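Local coordinates for protein beta-fructofuranosidase (Arthrobacter, PDB 3WPU) that is a beta-fructofuranosidase of the levansucrase/invertase family, whose members are built on a five-bladed beta-propeller, at residues Pro42-Arg47 / Pro396-Phe401; Pro409-His414 / Gly439-Phe444. One frame throughout, in Å; residues are numbered along the deposited sequence.

Contact 1 (Pro42-Arg47 with Pro396-Phe401) and contact 2 (Pro409-His414 with Gly439-Phe444) are neighbouring loop-packing sites, their centres about 13 Å apart and each some 26 to 27 Å from the centre of the chain. They touch directly. Ser46 OG lies 2.6 Å from Asn412 ND2 and Arg47 NE 2.7 Å from Phe411 O, both probably hydrogen bonds, while Phe401 CD1 packs 3.3 Å from Asn412 CB. The example illustrates how loops distant in sequence can be joined in relay: 42-47 meets both 396-401 and 409-414, two parts of one long loop, and the latter passes the connection on to the turn within 439-444.

Contact 1. Residues Pro42-Arg47 / Pro396-Phe401; sequences PTAPSR and PTNLNF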
loop_
_atom_site.group_PDB
_atom_site.type_symbol
_atom_site.label_atom_id
_atom_site.label_comp_id
_atom_site.label_asym_id
_atom_site.label_seq_id
_atom_site.Cartn_x
_atom_site.Cartn_y
_atom_site.Cartn_z
ATOM N N PRO A 42 -12.898 18.946 -19.665
ATOM C CA PRO A 42 -12.334 18.890 -21.003
ATOM C C PRO A 42 -11.655 20.192 -21.420
ATOM O O PRO A 42 -10.933 20.183 -22.409
ATOM C CB PRO A 42 -13.546 18.585 -21.899
ATOM C CG PRO A 42 -14.712 19.061 -21.119
ATOM C CD PRO A 42 -14.366 18.853 -19.679
ATOM N N THR A 43 -11.881 21.270 -20.671
ATOM C CA THR A 43 -11.291 22.570 -20.985
ATOM C C THR A 43 -9.949 22.840 -20.315
ATOM O O THR A 43 -9.337 23.875 -20.591
ATOM C CB THR A 43 -12.247 23.744 -20.625
ATOM O OG1 THR A 43 -12.357 23.892 -19.203
ATOM C CG2 THR A 43 -13.632 23.529 -21.223
ATOM N N ALA A 44 -9.486 21.943 -19.440
ATOM C CA ALA A 44 -8.273 22.214 -18.670
ATOM C C ALA A 44 -7.084 22.345 -19.619
ATOM O O ALA A 44 -6.784 21.427 -20.389
ATOM C CB ALA A 44 -8.024 21.136 -17.621
ATOM N N PRO A 45 -6.409 23.501 -19.586
ATOM C CA PRO A 45 -5.341 23.665 -20.574
ATOM C C PRO A 45 -4.040 22.914 -20.247
ATOM O O PRO A 45 -3.895 22.323 -19.160
ATOM C CB PRO A 45 -5.095 25.173 -20.577
ATOM C CG PRO A 45 -5.606 25.690 -19.302
ATOM C CD PRO A 45 -6.590 24.686 -18.733
ATOM N N SER A 46 -3.113 22.947 -21.206
ATOM C CA SER A 46 -1.800 22.336 -21.095
ATOM C C SER A 46 -1.202 22.450 -19.694
ATOM O O SER A 46 -1.128 23.535 -19.117
ATOM C CB SER A 46 -0.832 22.997 -22.103
ATOM O OG SER A 46 0.424 22.346 -22.077
ATOM N N ARG A 47 -0.795 21.298 -19.154
ATOM C CA ARG A 47 -0.119 21.171 -17.851
ATOM C C ARG A 47 -0.937 21.497 -16.591
ATOM O O ARG A 47 -0.391 21.468 -15.491
ATOM C CB ARG A 47 1.181 21.979 -17.842
ATOM C CG ARG A 47 2.088 21.644 -19.001
ATOM C CD ARG A 47 3.475 22.219 -18.821
ATOM N NE ARG A 47 4.336 21.751 -19.891
ATOM C CZ ARG A 47 5.470 22.345 -20.257
ATOM N NH1 ARG A 47 5.896 23.431 -19.621
ATOM N NH2 ARG A 47 6.177 21.846 -21.259
ATOM N N PRO A 396 -2.097 15.047 -9.609
ATOM C CA PRO A 396 -2.646 16.050 -10.509
ATOM C C PRO A 396 -2.343 15.609 -11.933
ATOM O O PRO A 396 -1.207 15.216 -12.218
ATOM C CB PRO A 396 -1.883 17.328 -10.147
ATOM C CG PRO A 396 -0.881 16.975 -9.121
ATOM C CD PRO A 396 -1.176 15.603 -8.603
ATOM N N THR A 397 -3.362 15.692 -12.794
ATOM C CA THR A 397 -3.410 14.979 -14.056
ATOM C C THR A 397 -4.340 15.704 -15.014
ATOM O O THR A 397 -5.471 16.025 -14.661
ATOM C CB THR A 397 -4.004 13.546 -13.840
ATOM O OG1 THR A 397 -3.136 12.782 -13.005
ATOM C CG2 THR A 397 -4.187 12.807 -15.176
ATOM N N ASN A 398 -3.843 15.985 -16.225
ATOM C CA ASN A 398 -4.706 16.431 -17.297
ATOM C C ASN A 398 -5.036 15.285 -18.219
ATOM O O ASN A 398 -4.200 14.880 -19.029
ATOM C CB ASN A 398 -4.064 17.580 -18.101
ATOM C CG ASN A 398 -5.103 18.337 -18.932
ATOM O OD1 ASN A 398 -6.043 17.734 -19.445
ATOM N ND2 ASN A 398 -4.943 19.662 -19.059
ATOM N N LEU A 399 -6.258 14.749 -18.108
ATOM C CA LEU A 399 -6.643 13.591 -18.932
ATOM C C LEU A 399 -6.797 13.934 -20.404
ATOM O O LEU A 399 -6.855 13.028 -21.232
ATOM C CB LEU A 399 -7.914 12.909 -18.409
ATOM C CG LEU A 399 -7.790 12.143 -17.091
ATOM C CD1 LEU A 399 -9.144 11.508 -16.800
ATOM C CD2 LEU A 399 -6.691 11.093 -17.088
ATOM N N ASN A 400 -6.817 15.238 -20.726
ATOM C CA ASN A 400 -6.881 15.691 -22.107
ATOM C C ASN A 400 -5.550 15.581 -22.844
ATOM O O ASN A 400 -5.505 15.797 -24.051
ATOM C CB ASN A 400 -7.396 17.132 -22.189
ATOM C CG ASN A 400 -8.704 17.307 -21.450
ATOM O OD1 ASN A 400 -8.774 18.005 -20.431
ATOM N ND2 ASN A 400 -9.720 16.643 -21.928
ATOM N N PHE A 401 -4.485 15.223 -22.134
ATOM C CA PHE A 401 -3.167 15.032 -22.729
ATOM C C PHE A 401 -2.588 13.680 -22.342
ATOM O O PHE A 401 -3.006 13.054 -21.341
ATOM C CB PHE A 401 -2.238 16.183 -22.322
ATOM C CG PHE A 401 -2.719 17.521 -22.801
ATOM C CD1 PHE A 401 -2.476 17.919 -24.108
ATOM C CD2 PHE A 401 -3.442 18.355 -21.977
ATOM C CE1 PHE A 401 -2.943 19.132 -24.572
ATOM C CE2 PHE A 401 -3.906 19.573 -22.427
ATOM C CZ PHE A 401 -3.657 19.968 -23.729
#
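An Asx turn, nested in the type I beta turn from Asn398 to Phe401, presents the amide of Asn398 to the loop at Ala44 and Pro45. Asn398 ND2 donates an almost straight hydrogen bond to Ala44 O (2.9 Å, 171°). The acceptor lies in the plane of the asparagine amide, yet the donor stands above the carbonyl plane of Ala44. A second, weak bond runs from Asn398 ND2 to Pro45 O, strongly bent at 115°, so that one NH2 group serves two successive carbonyls.

The loop between helix 30-38 and strand 72-81 is thereby joined to the one between strands 391-394 and 423-425. With its CG anti to the backbone N (chi1 -162°), the Asn398 side chain reaches across while its other amide atom keeps the turn: Asn398 OD1 accepts from Asn400 N at 2.9 Å. Gln413 OE1 takes the N-H of Asn398 itself. Beside this polar centre, the Phe401 ring brings CE2 to 3.7 Å from Ser46 N, approached obliquely, and turns an edge to Ala44 O. At the start of the segment, Pro42 lies against the side chain of Asn400. Ser50, a little further along the same loop, binds Leu399 N and Thr397 O through its OG.

Contact 2. Residues Pro409-His414 / Gly439-Phe444; sequences PDFNQH and GTHDDF
Pro409 and Phe444 meet in a CH-pi contact: Pro409 CD sits over one face of the phenyl ring, 3.8 Å from the centroid of Phe444 and 22° off the ring normal. The two side chains cross at about a right angle, with Pro409 CG and CD along the CD2 side of the ring. In Phe444, CG occupies the crowded position between the backbone N and the carbonyl carbon, which lays one ring face against Pro409, while His441 O lies in plane at the ring's edge.

His441 has the same kind of first torsion (chi1 67°), and its side chain runs beside that of Phe411, both pointing the same way. Phe411 CD2 comes over one face of the imidazole near its rim, 3.3 Å from His441 NE2; the planes are inclined at 44°, so the pair is oblique. Asp442 OD1, which also accepts from Thr440 OG1, lies over the opposite face; the imidazole is thus between Phe411 CD2 and a carboxylate oxygen. Nearer the backbone, Pro409 O is 3.3 Å from His441 CB.

Water completes the polar joinery. One molecule accepts from His441 N at 2.9 Å and is placed to donate to Asp410 O; a second is placed to donate to Gln413 O and, weakly, to Gly439 O, although further acceptors compete for the protons. Asp410 OD2 also accepts from Asn412 N, forming an Asx turn, while Arg47 makes a cation-pi contact with Phe411.

Segment 409-414 belongs to the long loop between strands 391-394 and 423-425, and segment 439-444 holds the type I turn Thr440-Asp443 joining antiparallel strands 437-438 and 443-446.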
loop_
_atom_site.group_PDB
_atom_site.type_symbol
_atom_site.label_atom_id
_atom_site.label_comp_id
_atom_site.label_asym_id
_atom_site.label_seq_id
_atom_site.Cartn_x
_atom_site.Cartn_y
_atom_site.Cartn_z
ATOM N N PRO A 409 8.498 12.689 -19.232
ATOM C CA PRO A 409 7.228 13.385 -19.091
ATOM C C PRO A 409 6.708 13.915 -20.410
ATOM O O PRO A 409 7.493 14.347 -21.255
ATOM C CB PRO A 409 7.552 14.541 -18.138
ATOM C CG PRO A 409 8.739 14.089 -17.385
ATOM C CD PRO A 409 9.523 13.228 -18.319
ATOM N N ASP A 410 5.398 13.874 -20.587
ATOM C CA ASP A 410 4.775 14.467 -21.772
ATOM C C ASP A 410 4.824 15.998 -21.720
ATOM O O ASP A 410 4.549 16.629 -20.713
ATOM C CB ASP A 410 3.327 14.008 -21.916
ATOM C CG ASP A 410 2.694 14.468 -23.227
ATOM O OD1 ASP A 410 2.756 13.710 -24.222
ATOM O OD2 ASP A 410 2.093 15.555 -23.239
ATOM N N PHE A 411 5.161 16.594 -22.861
ATOM C CA PHE A 411 5.197 18.040 -23.000
ATOM C C PHE A 411 4.002 18.830 -22.420
ATOM O O PHE A 411 4.181 19.918 -21.889
ATOM C CB PHE A 411 5.332 18.371 -24.499
ATOM C CG PHE A 411 5.563 19.820 -24.773
ATOM C CD1 PHE A 411 4.496 20.685 -24.995
ATOM C CD2 PHE A 411 6.855 20.325 -24.801
ATOM C CE1 PHE A 411 4.714 22.030 -25.245
ATOM C CE2 PHE A 411 7.078 21.665 -25.051
ATOM C CZ PHE A 411 6.006 22.518 -25.267
ATOM N N ASN A 412 2.785 18.284 -22.507
ATOM C CA ASN A 412 1.580 19.001 -22.106
ATOM C C ASN A 412 0.960 18.510 -20.781
ATOM O O ASN A 412 -0.150 18.895 -20.425
ATOM C CB ASN A 412 0.524 18.879 -23.203
ATOM C CG ASN A 412 0.870 19.694 -24.437
ATOM O OD1 ASN A 412 1.053 19.143 -25.518
ATOM N ND2 ASN A 412 0.961 20.993 -24.270
ATOM N N GLN A 413 1.688 17.666 -20.075
ATOM C CA GLN A 413 1.115 16.997 -18.892
ATOM C C GLN A 413 1.442 17.778 -17.616
ATOM O O GLN A 413 2.418 18.553 -17.571
ATOM C CB GLN A 413 1.614 15.556 -18.844
ATOM C CG GLN A 413 0.861 14.666 -17.863
ATOM C CD GLN A 413 -0.634 14.883 -17.946
ATOM O OE1 GLN A 413 -1.229 15.533 -17.079
ATOM N NE2 GLN A 413 -1.240 14.392 -19.016
ATOM N N HIS A 414 0.635 17.606 -16.570
ATOM C CA HIS A 414 0.869 18.263 -15.288
ATOM C C HIS A 414 2.187 17.718 -14.717
ATOM O O HIS A 414 2.421 16.515 -14.746
ATOM C CB HIS A 414 -0.296 18.006 -14.308
ATOM C CG HIS A 414 -0.245 18.863 -13.078
ATOM N ND1 HIS A 414 0.729 18.727 -12.114
ATOM C CD2 HIS A 414 -1.023 19.892 -12.670
ATOM C CE1 HIS A 414 0.542 19.619 -11.160
ATOM N NE2 HIS A 414 -0.523 20.332 -11.468
ATOM N N GLY A 439 8.242 17.145 -12.304
ATOM C CA GLY A 439 8.829 18.069 -13.286
ATOM C C GLY A 439 8.295 17.906 -14.684
ATOM O O GLY A 439 7.477 17.039 -14.974
ATOM N N THR A 440 8.782 18.777 -15.569
ATOM C CA THR A 440 8.341 18.805 -16.945
ATOM C C THR A 440 9.344 18.035 -17.794
ATOM O O THR A 440 10.375 17.576 -17.285
ATOM C CB THR A 440 8.229 20.264 -17.436
ATOM O OG1 THR A 440 9.431 20.958 -17.100
ATOM C CG2 THR A 440 7.083 20.964 -16.766
ATOM N N HIS A 441 9.042 17.901 -19.087
ATOM C CA HIS A 441 9.818 17.069 -20.010
ATOM C C HIS A 441 11.318 17.421 -20.037
ATOM O O HIS A 441 12.158 16.532 -20.164
ATOM C CB HIS A 441 9.227 17.180 -21.419
ATOM C CG HIS A 441 9.390 18.536 -22.026
ATOM N ND1 HIS A 441 10.359 18.817 -22.962
ATOM C CD2 HIS A 441 8.741 19.701 -21.791
ATOM C CE1 HIS A 441 10.288 20.093 -23.296
ATOM N NE2 HIS A 441 9.319 20.654 -22.596
ATOM N N ASP A 442 11.639 18.700 -19.902
ATOM C CA ASP A 442 13.032 19.179 -19.940
ATOM C C ASP A 442 13.599 19.546 -18.558
ATOM O O ASP A 442 14.696 20.094 -18.449
ATOM C CB ASP A 442 13.139 20.391 -20.873
ATOM C CG ASP A 442 12.223 21.532 -20.462
ATOM O OD1 ASP A 442 11.329 21.336 -19.596
ATOM O OD2 ASP A 442 12.386 22.638 -21.026
ATOM N N ASP A 443 12.869 19.230 -17.493
ATOM C CA ASP A 443 13.229 19.712 -16.170
ATOM C C ASP A 443 12.503 18.883 -15.118
ATOM O O ASP A 443 11.581 19.371 -14.450
ATOM C CB ASP A 443 12.863 21.184 -16.014
ATOM C CG ASP A 443 13.162 21.724 -14.630
ATOM O OD1 ASP A 443 14.144 21.297 -14.003
ATOM O OD2 ASP A 443 12.388 22.580 -14.160
ATOM N N PHE A 444 12.939 17.637 -14.986
ATOM C CA PHE A 444 12.336 16.743 -14.003
ATOM C C PHE A 444 13.376 16.069 -13.149
ATOM O O PHE A 444 14.553 16.000 -13.512
ATOM C CB PHE A 444 11.425 15.711 -14.678
ATOM C CG PHE A 444 12.147 14.685 -15.528
ATOM C CD1 PHE A 444 12.530 13.446 -14.995
ATOM C CD2 PHE A 444 12.398 14.928 -16.885
ATOM C CE1 PHE A 444 13.154 12.496 -15.783
ATOM C CE2 PHE A 444 13.031 13.987 -17.673
ATOM C CZ PHE A 444 13.407 12.768 -17.132
HETATM O O HOH W 1 6.221 18.489 -19.481
HETATM O O HOH W 2 5.106 17.805 -17.192
#